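Local coordinates for anaphase-promoting complex subunit cut9 (Schizosaccharomyces pombe, PDB 2XPI), which forms part of the anaphase-promoting complex, the E3 ubiquitin ligase controlling mitosis and G1, and uses its TPR repeats to homodimerize and to bind hcn1, at residues A[206-211]-A[221-226]. Sequence-based numbering, arbitrary orientation.
Sequences RGQVYT and ECYKEA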
loop_
_atom_site.group_PDB
_atom_site.type_symbol
_atom_site.label_atom_id
_atom_site.label_comp_id
_atom_site.label_asym_id
_atom_site.label_seq_id
_atom_site.Cartn_x
_atom_site.Cartn_y
_atom_site.Cartn_z
ATOM N N ARG A 206 -21.862 -2.720 3.171
ATOM C CA ARG A 206 -22.577 -2.981 4.414
ATOM C C ARG A 206 -22.268 -4.377 4.943
ATOM O O ARG A 206 -22.193 -4.583 6.149
ATOM C CB ARG A 206 -24.074 -2.804 4.229
ATOM C CG ARG A 206 -24.651 -1.847 5.228
ATOM C CD ARG A 206 -26.111 -2.090 5.410
ATOM N NE ARG A 206 -26.671 -2.414 4.123
ATOM C CZ ARG A 206 -26.796 -1.543 3.133
ATOM N NH1 ARG A 206 -26.423 -0.278 3.290
ATOM N NH2 ARG A 206 -27.310 -1.943 1.983
ATOM N N GLY A 207 -22.088 -5.330 4.037
ATOM C CA GLY A 207 -21.688 -6.666 4.418
ATOM C C GLY A 207 -20.326 -6.650 5.089
ATOM O O GLY A 207 -20.134 -7.302 6.113
ATOM N N GLN A 208 -19.380 -5.900 4.518
ATOM C CA GLN A 208 -18.019 -5.815 5.059
ATOM C C GLN A 208 -17.989 -5.260 6.477
ATOM O O GLN A 208 -17.178 -5.679 7.307
ATOM C CB GLN A 208 -17.170 -4.917 4.181
ATOM C CG GLN A 208 -16.771 -5.535 2.873
ATOM C CD GLN A 208 -15.648 -6.520 3.041
ATOM O OE1 GLN A 208 -15.773 -7.503 3.757
ATOM N NE2 GLN A 208 -14.528 -6.250 2.387
ATOM N N VAL A 209 -18.859 -4.288 6.737
ATOM C CA VAL A 209 -18.967 -3.680 8.056
ATOM C C VAL A 209 -19.461 -4.729 9.052
ATOM O O VAL A 209 -18.825 -4.990 10.078
ATOM C CB VAL A 209 -19.950 -2.468 8.050
ATOM C CG1 VAL A 209 -20.338 -2.084 9.467
ATOM C CG2 VAL A 209 -19.347 -1.285 7.321
ATOM N N TYR A 210 -20.602 -5.338 8.738
ATOM C CA TYR A 210 -21.200 -6.333 9.620
ATOM C C TYR A 210 -20.261 -7.486 9.943
ATOM O O TYR A 210 -20.308 -8.034 11.035
ATOM C CB TYR A 210 -22.514 -6.839 9.044
ATOM C CG TYR A 210 -23.647 -5.899 9.339
ATOM C CD1 TYR A 210 -23.777 -5.327 10.597
ATOM C CD2 TYR A 210 -24.595 -5.588 8.379
ATOM C CE1 TYR A 210 -24.802 -4.474 10.884
ATOM C CE2 TYR A 210 -25.632 -4.730 8.666
ATOM C CZ TYR A 210 -25.722 -4.176 9.918
ATOM O OH TYR A 210 -26.748 -3.320 10.214
ATOM N N THR A 211 -19.405 -7.851 8.996
ATOM C CA THR A 211 -18.401 -8.860 9.244
ATOM C C THR A 211 -17.456 -8.382 10.343
ATOM O O THR A 211 -17.082 -9.153 11.231
ATOM C CB THR A 211 -17.604 -9.145 7.975
ATOM O OG1 THR A 211 -18.491 -9.632 6.964
ATOM C CG2 THR A 211 -16.523 -10.172 8.239
ATOM N N GLU A 221 -26.921 -11.800 5.050
ATOM C CA GLU A 221 -28.106 -11.237 4.406
ATOM C C GLU A 221 -27.693 -10.048 3.577
ATOM O O GLU A 221 -28.060 -9.924 2.407
ATOM C CB GLU A 221 -29.130 -10.775 5.445
ATOM C CG GLU A 221 -29.666 -11.886 6.305
ATOM C CD GLU A 221 -30.339 -12.959 5.477
ATOM O OE1 GLU A 221 -30.843 -12.633 4.375
ATOM O OE2 GLU A 221 -30.363 -14.126 5.932
ATOM N N CYS A 222 -26.921 -9.171 4.195
ATOM C CA CYS A 222 -26.567 -7.929 3.536
ATOM C C CYS A 222 -25.627 -8.210 2.269
ATOM O O CYS A 222 -25.712 -7.502 1.262
ATOM C CB CYS A 222 -26.293 -6.764 4.607
ATOM S SG CYS A 222 -27.726 -6.713 6.067
ATOM N N TYR A 223 -24.864 -9.317 2.253
ATOM C CA TYR A 223 -24.140 -9.801 1.027
ATOM C C TYR A 223 -25.010 -10.574 0.022
ATOM O O TYR A 223 -24.725 -10.579 -1.173
ATOM C CB TYR A 223 -23.004 -10.795 1.329
ATOM C CG TYR A 223 -21.737 -10.307 1.991
ATOM C CD1 TYR A 223 -21.144 -9.092 1.635
ATOM C CD2 TYR A 223 -21.102 -11.096 2.962
ATOM C CE1 TYR A 223 -19.969 -8.660 2.257
ATOM C CE2 TYR A 223 -19.947 -10.681 3.585
ATOM C CZ TYR A 223 -19.381 -9.455 3.233
ATOM O OH TYR A 223 -18.215 -9.046 3.844
ATOM N N LYS A 224 -25.998 -11.323 0.515
ATOM C CA LYS A 224 -26.986 -11.974 -0.341
ATOM C C LYS A 224 -27.709 -10.888 -1.145
ATOM O O LYS A 224 -28.025 -11.060 -2.329
ATOM C CB LYS A 224 -28.022 -12.730 0.506
ATOM C CG LYS A 224 -27.776 -14.239 0.730
ATOM N N GLU A 225 -27.985 -9.761 -0.495
ATOM C CA GLU A 225 -28.740 -8.721 -1.155
ATOM C C GLU A 225 -28.000 -8.131 -2.340
ATOM O O GLU A 225 -28.612 -7.881 -3.385
ATOM C CB GLU A 225 -29.152 -7.627 -0.192
ATOM C CG GLU A 225 -30.629 -7.421 -0.287
ATOM C CD GLU A 225 -31.061 -6.026 0.035
ATOM O OE1 GLU A 225 -32.078 -5.583 -0.554
ATOM O OE2 GLU A 225 -30.390 -5.386 0.879
ATOM N N ALA A 226 -26.698 -7.895 -2.177
ATOM C CA ALA A 226 -25.878 -7.422 -3.281
ATOM C C ALA A 226 -26.112 -8.290 -4.516
ATOM O O ALA A 226 -26.444 -7.778 -5.592
ATOM C CB ALA A 226 -24.394 -7.417 -2.895
HETATM O O HOH W 1 -27.660 -4.668 2.657
#
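The ring of Y223 lies with one face over the backbone of G207, whose CA sits 3.9 Å from the ring centroid and 29° off its normal, a CH-pi contact. With CG beside its own backbone N (chi1 -71°), the tyrosine reaches across to the facing helix, where a side chain at G207 would run into the ring. Its hydroxyl makes a weak hydrogen bond, OH of Y223 to OE1 of Q208 at 2.9 Å; the glutamine chain, bent at chi2, brings its amide oxygen to that hydroxyl. On the G207 side of the ring, C222 meets Y210 obliquely, SG lying 3.9 Å from CE2. A small residue of helix A packed against an aromatic from helix B of the same repeat is the tetratricopeptide-repeat pattern, met here by G207 and Y223: segments 206-211 and 221-226, in the two helices of TPR 4, run antiparallel at 164° with their axes 8.5 Å apart. A leucine in place of Y223 would probably leave G207 with poorer cover and Q208 OE1 without its hydroxyl partner. Further out, OG1 of T211 donates to O of G207 from above the carbonyl plane (3.0 Å), a second bond on an oxygen already taken by the T211 backbone N. A water links the helices, accepting from R206 NH2 at 2.8 Å and donating weakly to E225 OE2. R206 also lies near a bound gold cyanide ion, while Y210 OH is hydrogen-bonded to E175 O and R218, and L240 of the next repeat touches Y223.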